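Sn-glycerol-3-phosphate ABC transporter substrate-binding protein UspB (Mycobacterium tuberculosis, PDB 4MFI) binds glycerophosphocholine and probably delivers it to the ABC transporter that carries it into the mycobacterial cell. Local coordinates at residues 213-217 / 218-222; 382-385 / 386-390; 393-396 / 397-401. All blocks are in the same frame, centred on the assembly; numbering follows the deposited sequence.

Contact 1: residues 213-217 / 218-222; sequences PNWAF and GGAYS
Gly219 N donates to Asn214 O over 2.8 Å, with an N-H...O angle of 140°, and Gly218 N donates to Trp215 O over 2.9 Å as the chain turns out of helix 211-216. Gly218 leaves helical geometry with positive phi (88°), and the two bonds back into the last turn make this a Schellman motif.

Gly219 lies against the Asn214 side chain, whose CG, anti to the backbone N (chi1 -165°), reaches along the departing loop. Asn214 OD1 approaches Gly219 CA to 3.4 Å and is buried without a polar partner in the model. On the other branch, Asn214 ND2 rests 3.4 Å from Ala220 CA and obliquely against the Tyr221 ring, 3.7 Å from CD1.

The Trp215 indole meets the loop by its edge: CD1 lies 3.4 Å from Gly219 O, which sits in the ring plane, and 4.2 Å from Ala220 CB. Trp215 NE1 bonds to Asp382, Tyr221 OH to Ser207 O, and Arg379 makes a cation-pi contact with the indole.

Contact 2: residues 382-385 / 386-390; sequences DYAR and VFLPG
The short helix 383-386 unwinds here into the loop that leads to helix 391-405, and Tyr383 and Phe387, one turn apart, meet across its end. Phe387 N donates to Tyr383 O over 2.8 Å, and Leu388 N adds a weak bond of 3.2 Å to the same oxygen. One residue earlier, Val386 N reaches Asp382 O over 3.3 Å. Since Arg385 N also donates to Asp382 O, that carbonyl takes two backbone bonds at the start of the helix.

On the side-chain level, Phe387 CD2 sits 3.6 Å above the Tyr383 ring, displaced toward its rim on the CG side. The ring planes meet at 46° with centroids 4.7 Å apart, an oblique pairing that is neither a stack nor edge-to-face. Both rings have CG anti to the carbonyl carbon (chi1 -71° and -67°), which sends them out along the same flank of the turn. Trp225 meets Tyr383 edge-to-face, while Phe106 stacks on Phe387.

Leu388 lays CB 3.5 Å from Ala384 O, a buried oxygen without a polar partner in the model, and its CD1 faces Ala384 CB. Arg385 is extended from CG to NE; its NH1 bonds to Gln381 OE1 and forms a salt bridge with Asp102, and Val386 CG1 lies obliquely by its guanidinium. A water within bonding range of Arg385 O and Leu388 O spans the exit.

Two consecutive i to i+4 bonds, from Val386 and Phe387, followed by a weak i to i+5 bond from Leu388, mark where the one-turn helix 383-386 gives way to the loop that leads to helix 391-405.

Contact 3: residues 393-396 / 397-401; sequences RIIS and AGLES
Four successive i to i+4 bonds join 393-396 to 397-401 within one unbroken helix, all backbone angles being helical. Ala397 N donates to Arg393 O, Gly398 N to Ile394 O, Leu399 N to Ile395 O and Glu400 N to Ser396 O, at 2.8 to 3.1 Å. The bond from Leu399 N to Ile395 O is the straightest of the four, with an N-H...O angle of 169°.

Ile395 and Leu399, one turn apart, run alongside each other off the same face of the helix. Ile395 CG2, anti to the backbone N, touches Leu399 CD1 at 3.9 Å. Leu399 has CG anti to its carbonyl carbon (chi1 -70°), which folds the branch back along the helix and leaves CG 3.5 Å from Ile395 O.

Elsewhere methyl and methylene groups rest on carbonyl oxygens of the preceding turn: Ala397 CB lies 3.4 Å from Arg393 O, and Glu400 CB is equally close to Ser396 O. Ser396 OG turns back beside its own backbone N and bonds with Asp392 O and with Ser207 N. The longer polar chains reach outside the helix, Arg393 NH1 to Asp204 in a salt bridge and Glu400 OE2 to Ala203 N.

These faces place helix 391-405 between other elements: Ile395, Ser396 and Leu399 pack on helix 206-209, Ile394 lies against Ile416, Leu420 and Ile423 of helix 409-427, and Leu399 O accepts a bond from Tyr241 OH of helix 232-245.

In the fold
Contact 2 is the buried member of the set, whereas contacts 1 and 3 are partly buried, with Gly218, Arg393 and Ala397 exposed. Contacts 1 and 2 both lie at helix ends: the first terminates through a glycine Schellman motif, the second in a weak Leu388 N to Tyr383 O bond, with Tyr383 and Phe387 packing beside it. Contact 3, by contrast, is regular mid-helix. Asp382 joins contacts 1 and 2, its OD2 2.8 Å from Tyr221 N and its OD1 2.9 Å from Trp215 NE1. The junction of contacts 1 and 3 is apolar: Tyr221 CG lies 3.8 Å from Ile395 CD1. Contacts 2 and 3, nearest by centres, approach to 4.2 Å between Ala384 O and Ile395 CD1.

Contact 1: residues 213-217 / 218-222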
ATOM      1  N   PRO A 213       9.860  -6.929  -6.882  1.00  9.36           N
ATOM      2  CA  PRO A 213      10.955  -7.609  -7.575  1.00  8.86           C
ATOM      3  C   PRO A 213      12.005  -8.144  -6.621  1.00  7.07           C
ATOM      4  O   PRO A 213      12.529  -9.222  -6.876  1.00  7.36           O
ATOM      5  CB  PRO A 213      11.538  -6.526  -8.501  1.00 11.28           C
ATOM      6  CG  PRO A 213      10.868  -5.263  -8.127  1.00 14.04           C
ATOM      7  CD  PRO A 213       9.556  -5.628  -7.502  1.00 11.52           C
ATOM      8  N   ASN A 214      12.284  -7.435  -5.532  1.00  4.76           N
ATOM      9  CA  ASN A 214      13.218  -7.946  -4.545  1.00  4.47           C
ATOM     10  C   ASN A 214      12.760  -9.325  -4.044  1.00  5.42           C
ATOM     11  O   ASN A 214      13.506 -10.307  -4.119  1.00  5.21           O
ATOM     12  CB  ASN A 214      13.332  -6.927  -3.403  1.00  5.16           C
ATOM     13  CG  ASN A 214      14.531  -7.158  -2.511  1.00  5.14           C
ATOM     14  OD1 ASN A 214      15.519  -7.797  -2.892  1.00  6.64           O
ATOM     15  ND2 ASN A 214      14.457  -6.607  -1.306  1.00  5.58           N
ATOM     16  N   TRP A 215      11.519  -9.411  -3.573  1.00  5.39           N
ATOM     17  CA  TRP A 215      10.953 -10.688  -3.143  1.00  4.12           C
ATOM     18  C   TRP A 215      10.973 -11.750  -4.254  1.00  4.33           C
ATOM     19  O   TRP A 215      11.242 -12.925  -3.990  1.00  6.19           O
ATOM     20  CB  TRP A 215       9.510 -10.494  -2.686  1.00  5.07           C
ATOM     21  CG  TRP A 215       9.342  -9.752  -1.393  1.00  4.59           C
ATOM     22  CD1 TRP A 215      10.238  -9.656  -0.356  1.00  4.77           C
ATOM     23  CD2 TRP A 215       8.186  -9.013  -0.995  1.00  4.17           C
ATOM     24  NE1 TRP A 215       9.696  -8.898   0.661  1.00  4.80           N
ATOM     25  CE2 TRP A 215       8.435  -8.500   0.293  1.00  4.49           C
ATOM     26  CE3 TRP A 215       6.954  -8.739  -1.607  1.00  5.68           C
ATOM     27  CZ2 TRP A 215       7.500  -7.724   0.976  1.00  6.19           C
ATOM     28  CZ3 TRP A 215       6.029  -7.974  -0.928  1.00  6.82           C
ATOM     29  CH2 TRP A 215       6.304  -7.480   0.351  1.00  5.55           C
ATOM     30  N   ALA A 216      10.654 -11.345  -5.484  1.00  4.59           N
ATOM     31  CA  ALA A 216      10.602 -12.278  -6.604  1.00  5.35           C
ATOM     32  C   ALA A 216      11.955 -12.941  -6.857  1.00  5.39           C
ATOM     33  O   ALA A 216      12.025 -14.086  -7.323  1.00  6.10           O
ATOM     34  CB  ALA A 216      10.116 -11.566  -7.862  1.00  6.21           C
ATOM     35  N   PHE A 217      13.021 -12.215  -6.538  1.00  5.62           N
ATOM     36  CA  PHE A 217      14.389 -12.701  -6.716  1.00  6.77           C
ATOM     37  C   PHE A 217      14.943 -13.355  -5.449  1.00  6.76           C
ATOM     38  O   PHE A 217      16.108 -13.753  -5.413  1.00  8.96           O
ATOM     39  CB  PHE A 217      15.299 -11.553  -7.175  1.00  6.22           C
ATOM     40  CG  PHE A 217      15.229 -11.267  -8.654  1.00  6.10           C
ATOM     41  CD1 PHE A 217      15.604 -12.241  -9.574  1.00  8.20           C
ATOM     42  CD2 PHE A 217      14.820 -10.023  -9.130  1.00  6.19           C
ATOM     43  CE1 PHE A 217      15.567 -11.988 -10.941  1.00  7.84           C
ATOM     44  CE2 PHE A 217      14.780  -9.757 -10.507  1.00  7.09           C
ATOM     45  CZ  PHE A 217      15.153 -10.743 -11.409  1.00  6.64           C
ATOM     46  N   GLY A 218      14.104 -13.481  -4.419  1.00  5.43           N
ATOM     47  CA  GLY A 218      14.503 -14.127  -3.182  1.00  6.46           C
ATOM     48  C   GLY A 218      15.136 -13.193  -2.171  1.00  6.25           C
ATOM     49  O   GLY A 218      15.622 -13.643  -1.134  1.00  8.38           O
ATOM     50  N   GLY A 219      15.140 -11.897  -2.470  1.00  6.13           N
ATOM     51  CA  GLY A 219      15.657 -10.901  -1.552  1.00  5.96           C
ATOM     52  C   GLY A 219      14.601 -10.374  -0.597  1.00  5.33           C
ATOM     53  O   GLY A 219      13.418 -10.719  -0.694  1.00  6.99           O
ATOM     54  N   ALA A 220      15.032  -9.516   0.325  1.00  5.06           N
ATOM     55  CA  ALA A 220      14.121  -8.799   1.210  1.00  5.13           C
ATOM     56  C   ALA A 220      14.910  -7.690   1.868  1.00  4.59           C
ATOM     57  O   ALA A 220      16.134  -7.775   1.986  1.00  5.92           O
ATOM     58  CB  ALA A 220      13.558  -9.730   2.267  1.00  6.07           C
ATOM     59  N   TYR A 221      14.224  -6.643   2.312  1.00  4.53           N
ATOM     60  CA  TYR A 221      14.897  -5.628   3.119  1.00  4.69           C
ATOM     61  C   TYR A 221      15.214  -6.190   4.501  1.00  5.29           C
ATOM     62  O   TYR A 221      16.213  -5.822   5.130  1.00  5.41           O
ATOM     63  CB  TYR A 221      14.010  -4.399   3.290  1.00  5.59           C
ATOM     64  CG  TYR A 221      13.553  -3.739   2.013  1.00  5.02           C
ATOM     65  CD1 TYR A 221      14.371  -3.685   0.885  1.00  6.02           C
ATOM     66  CD2 TYR A 221      12.302  -3.131   1.944  1.00  6.16           C
ATOM     67  CE1 TYR A 221      13.941  -3.059  -0.281  1.00  5.93           C
ATOM     68  CE2 TYR A 221      11.863  -2.516   0.782  1.00  5.71           C
ATOM     69  CZ  TYR A 221      12.694  -2.469  -0.323  1.00  4.96           C
ATOM     70  OH  TYR A 221      12.279  -1.852  -1.484  1.00  6.09           O
ATOM     71  N   SER A 222      14.330  -7.055   4.987  1.00  4.77           N
ATOM     72  CA  SER A 222      14.483  -7.675   6.295  1.00  3.79           C
ATOM     73  C   SER A 222      13.657  -8.949   6.341  1.00  3.70           C
ATOM     74  O   SER A 222      12.721  -9.124   5.554  1.00  7.59           O
ATOM     75  CB  SER A 222      14.056  -6.715   7.417  1.00  6.64           C
ATOM     76  OG  SER A 222      12.705  -6.303   7.268  1.00  8.19           O
TER

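Contact 2: residues 382-385 / 386-390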
ATOM      1  N   ASP A 382       7.957  -5.781   4.350  1.00  4.15           N
ATOM      2  CA  ASP A 382       9.131  -5.995   5.198  1.00  4.11           C
ATOM      3  C   ASP A 382       9.133  -5.028   6.379  1.00  3.42           C
ATOM      4  O   ASP A 382       8.810  -3.846   6.230  1.00  4.71           O
ATOM      5  CB  ASP A 382      10.415  -5.816   4.389  1.00  5.80           C
ATOM      6  CG  ASP A 382      10.616  -6.886   3.339  1.00  6.37           C
ATOM      7  OD1 ASP A 382       9.999  -7.978   3.412  1.00  7.82           O
ATOM      8  OD2 ASP A 382      11.434  -6.625   2.434  1.00  8.60           O
ATOM      9  N   TYR A 383       9.497  -5.535   7.556  1.00  4.62           N
ATOM     10  CA  TYR A 383       9.514  -4.703   8.767  1.00  4.11           C
ATOM     11  C   TYR A 383      10.422  -3.488   8.576  1.00  3.52           C
ATOM     12  O   TYR A 383      10.139  -2.403   9.097  1.00  4.71           O
ATOM     13  CB  TYR A 383      10.004  -5.487   9.990  1.00  4.78           C
ATOM     14  CG  TYR A 383       9.087  -6.553  10.557  1.00  4.89           C
ATOM     15  CD1 TYR A 383       8.017  -7.087   9.831  1.00  6.74           C
ATOM     16  CD2 TYR A 383       9.324  -7.061  11.826  1.00  5.91           C
ATOM     17  CE1 TYR A 383       7.204  -8.081  10.379  1.00  7.42           C
ATOM     18  CE2 TYR A 383       8.532  -8.044  12.374  1.00  7.24           C
ATOM     19  CZ  TYR A 383       7.473  -8.560  11.657  1.00  9.00           C
ATOM     20  OH  TYR A 383       6.694  -9.547  12.234  1.00 13.30           O
ATOM     21  N   ALA A 384      11.510  -3.653   7.822  1.00  4.05           N
ATOM     22  CA  ALA A 384      12.443  -2.543   7.629  1.00  4.36           C
ATOM     23  C   ALA A 384      11.807  -1.347   6.915  1.00  4.08           C
ATOM     24  O   ALA A 384      12.260  -0.210   7.090  1.00  6.20           O
ATOM     25  CB  ALA A 384      13.698  -3.004   6.892  1.00  5.25           C
ATOM     26  N   ARG A 385      10.764  -1.593   6.122  1.00  4.39           N
ATOM     27  CA  ARG A 385      10.047  -0.496   5.472  1.00  3.95           C
ATOM     28  C   ARG A 385       8.952   0.104   6.355  1.00  4.62           C
ATOM     29  O   ARG A 385       8.824   1.328   6.451  1.00  6.99           O
ATOM     30  CB  ARG A 385       9.465  -0.907   4.105  1.00  4.92           C
ATOM     31  CG  ARG A 385       8.847   0.291   3.388  1.00  5.71           C
ATOM     32  CD  ARG A 385       8.265  -0.002   1.987  1.00  5.62           C
ATOM     33  NE  ARG A 385       7.795   1.286   1.478  1.00  5.95           N
ATOM     34  CZ  ARG A 385       6.629   1.831   1.811  1.00  6.40           C
ATOM     35  NH1 ARG A 385       5.767   1.157   2.561  1.00  7.27           N
ATOM     36  NH2 ARG A 385       6.314   3.045   1.386  1.00  8.04           N
ATOM     37  N   VAL A 386       8.163  -0.746   7.004  1.00  4.27           N
ATOM     38  CA  VAL A 386       6.953  -0.261   7.681  1.00  5.04           C
ATOM     39  C   VAL A 386       7.003  -0.102   9.199  1.00  4.65           C
ATOM     40  O   VAL A 386       6.188   0.637   9.755  1.00  6.19           O
ATOM     41  CB  VAL A 386       5.701  -1.109   7.318  1.00  5.28           C
ATOM     42  CG1 VAL A 386       5.304  -0.880   5.852  1.00  7.44           C
ATOM     43  CG2 VAL A 386       5.922  -2.601   7.635  1.00  5.85           C
ATOM     44  N   PHE A 387       7.929  -0.791   9.866  1.00  4.04           N
ATOM     45  CA  PHE A 387       8.015  -0.737  11.336  1.00  4.56           C
ATOM     46  C   PHE A 387       9.243   0.014  11.837  1.00  4.87           C
ATOM     47  O   PHE A 387       9.312   0.393  13.004  1.00  6.86           O
ATOM     48  CB  PHE A 387       8.063  -2.146  11.938  1.00  4.73           C
ATOM     49  CG  PHE A 387       6.797  -2.957  11.762  1.00  6.62           C
ATOM     50  CD1 PHE A 387       5.622  -2.393  11.267  1.00  6.55           C
ATOM     51  CD2 PHE A 387       6.788  -4.297  12.123  1.00  7.50           C
ATOM     52  CE1 PHE A 387       4.465  -3.160  11.124  1.00  6.81           C
ATOM     53  CE2 PHE A 387       5.636  -5.060  11.994  1.00  9.58           C
ATOM     54  CZ  PHE A 387       4.473  -4.489  11.488  1.00  9.61           C
ATOM     55  N   LEU A 388      10.221   0.199  10.965  1.00  5.03           N
ATOM     56  CA  LEU A 388      11.488   0.816  11.334  1.00  5.05           C
ATOM     57  C   LEU A 388      11.391   2.283  10.934  1.00  5.43           C
ATOM     58  O   LEU A 388      11.150   2.588   9.766  1.00  6.60           O
ATOM     59  CB  LEU A 388      12.615   0.108  10.578  1.00  6.09           C
ATOM     60  CG  LEU A 388      14.076   0.339  10.977  1.00  4.93           C
ATOM     61  CD1 LEU A 388      14.945  -0.755  10.375  1.00  5.91           C
ATOM     62  CD2 LEU A 388      14.575   1.726  10.559  1.00  6.43           C
ATOM     63  N   PRO A 389      11.566   3.201  11.898  1.00  5.21           N
ATOM     64  CA  PRO A 389      11.359   4.631  11.642  1.00  6.32           C
ATOM     65  C   PRO A 389      12.149   5.145  10.449  1.00  6.57           C
ATOM     66  O   PRO A 389      13.370   4.975  10.399  1.00  7.32           O
ATOM     67  CB  PRO A 389      11.861   5.294  12.931  1.00  6.87           C
ATOM     68  CG  PRO A 389      11.619   4.272  13.982  1.00  7.13           C
ATOM     69  CD  PRO A 389      11.898   2.938  13.310  1.00  6.30           C
ATOM     70  N   GLY A 390      11.441   5.747   9.497  1.00  6.43           N
ATOM     71  CA  GLY A 390      12.037   6.259   8.275  1.00  6.77           C
ATOM     72  C   GLY A 390      12.584   5.234   7.290  1.00  6.23           C
ATOM     73  O   GLY A 390      13.203   5.613   6.297  1.00  7.75           O
TER
HETATM   74  O   HOH W   1       8.590   2.965   8.746  1.00  9.71           O

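Contact 3: residues 393-396 / 397-401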
ATOM      1  N   ARG A 393      11.845   5.810   3.678  1.00  4.84           N
ATOM      2  CA  ARG A 393      12.497   6.972   3.091  1.00  4.23           C
ATOM      3  C   ARG A 393      13.994   6.742   2.876  1.00  4.05           C
ATOM      4  O   ARG A 393      14.567   7.168   1.866  1.00  6.13           O
ATOM      5  CB  ARG A 393      12.271   8.202   3.975  1.00  5.33           C
ATOM      6  CG  ARG A 393      10.790   8.526   4.258  1.00  7.18           C
ATOM      7  CD  ARG A 393       9.989   8.828   2.999  1.00  9.91           C
ATOM      8  NE  ARG A 393      10.637   9.835   2.158  1.00 11.76           N
ATOM      9  CZ  ARG A 393      10.097  10.345   1.054  1.00 17.23           C
ATOM     10  NH1 ARG A 393       8.889   9.957   0.661  1.00 18.14           N
ATOM     11  NH2 ARG A 393      10.763  11.245   0.340  1.00 19.38           N
ATOM     12  N   ILE A 394      14.623   6.080   3.839  1.00  5.35           N
ATOM     13  CA  ILE A 394      16.055   5.806   3.763  1.00  5.14           C
ATOM     14  C   ILE A 394      16.357   4.772   2.669  1.00  5.60           C
ATOM     15  O   ILE A 394      17.278   4.948   1.866  1.00  6.40           O
ATOM     16  CB  ILE A 394      16.592   5.343   5.137  1.00  6.03           C
ATOM     17  CG1 ILE A 394      16.448   6.478   6.159  1.00  7.49           C
ATOM     18  CG2 ILE A 394      18.032   4.861   5.032  1.00  8.96           C
ATOM     19  CD1 ILE A 394      16.701   6.049   7.598  1.00 10.33           C
ATOM     20  N   ILE A 395      15.573   3.698   2.612  1.00  4.17           N
ATOM     21  CA  ILE A 395      15.736   2.727   1.531  1.00  4.66           C
ATOM     22  C   ILE A 395      15.452   3.365   0.164  1.00  4.88           C
ATOM     23  O   ILE A 395      16.197   3.148  -0.799  1.00  5.83           O
ATOM     24  CB  ILE A 395      14.860   1.480   1.763  1.00  4.58           C
ATOM     25  CG1 ILE A 395      15.352   0.732   3.013  1.00  6.08           C
ATOM     26  CG2 ILE A 395      14.885   0.565   0.546  1.00  6.90           C
ATOM     27  CD1 ILE A 395      14.396  -0.349   3.526  1.00  7.41           C
ATOM     28  N   SER A 396      14.394   4.167   0.077  1.00  4.96           N
ATOM     29  CA  SER A 396      14.084   4.851  -1.175  1.00  5.25           C
ATOM     30  C   SER A 396      15.211   5.763  -1.623  1.00  5.60           C
ATOM     31  O   SER A 396      15.516   5.819  -2.815  1.00  6.61           O
ATOM     32  CB  SER A 396      12.798   5.666  -1.072  1.00  6.54           C
ATOM     33  OG  SER A 396      11.664   4.826  -1.116  1.00  6.33           O
ATOM     34  N   ALA A 397      15.813   6.496  -0.686  1.00  5.32           N
ATOM     35  CA  ALA A 397      16.904   7.389  -1.056  1.00  6.49           C
ATOM     36  C   ALA A 397      18.075   6.602  -1.625  1.00  6.52           C
ATOM     37  O   ALA A 397      18.715   7.034  -2.583  1.00  8.17           O
ATOM     38  CB  ALA A 397      17.346   8.226   0.142  1.00  8.13           C
ATOM     39  N   GLY A 398      18.346   5.431  -1.053  1.00  6.55           N
ATOM     40  CA  GLY A 398      19.419   4.589  -1.553  1.00  7.84           C
ATOM     41  C   GLY A 398      19.132   4.055  -2.945  1.00  6.20           C
ATOM     42  O   GLY A 398      19.996   4.081  -3.822  1.00  7.42           O
ATOM     43  N   LEU A 399      17.914   3.571  -3.154  1.00  6.19           N
ATOM     44  CA  LEU A 399      17.518   3.101  -4.475  1.00  5.61           C
ATOM     45  C   LEU A 399      17.553   4.235  -5.499  1.00  5.92           C
ATOM     46  O   LEU A 399      17.948   4.027  -6.652  1.00  6.94           O
ATOM     47  CB  LEU A 399      16.131   2.463  -4.416  1.00  5.26           C
ATOM     48  CG  LEU A 399      16.102   1.122  -3.680  1.00  4.61           C
ATOM     49  CD1 LEU A 399      14.669   0.739  -3.312  1.00  6.46           C
ATOM     50  CD2 LEU A 399      16.755   0.029  -4.526  1.00  7.34           C
ATOM     51  N   GLU A 400      17.166   5.439  -5.084  1.00  6.61           N
ATOM     52  CA  GLU A 400      17.199   6.565  -6.006  1.00  7.11           C
ATOM     53  C   GLU A 400      18.640   6.946  -6.363  1.00  7.80           C
ATOM     54  O   GLU A 400      18.910   7.341  -7.493  1.00  9.38           O
ATOM     55  CB  GLU A 400      16.427   7.768  -5.459  1.00  8.48           C
ATOM     56  CG  GLU A 400      16.120   8.804  -6.534  1.00 11.52           C
ATOM     57  CD  GLU A 400      15.464  10.050  -5.977  1.00 13.40           C
ATOM     58  OE1 GLU A 400      16.145  10.809  -5.252  1.00 16.90           O
ATOM     59  OE2 GLU A 400      14.267  10.281  -6.266  1.00 14.22           O
ATOM     60  N   SER A 401      19.553   6.818  -5.403  0.55  8.08           N
ATOM     61  CA  SER A 401      20.970   7.086  -5.649  0.55  8.49           C
ATOM     62  C   SER A 401      21.563   6.077  -6.635  0.55  7.83           C
ATOM     63  O   SER A 401      22.327   6.441  -7.532  0.55  8.83           O
ATOM     64  CB  SER A 401      21.744   7.046  -4.331  0.55 10.59           C
ATOM     65  OG  SER A 401      23.120   7.311  -4.528  0.55 11.08           O
TER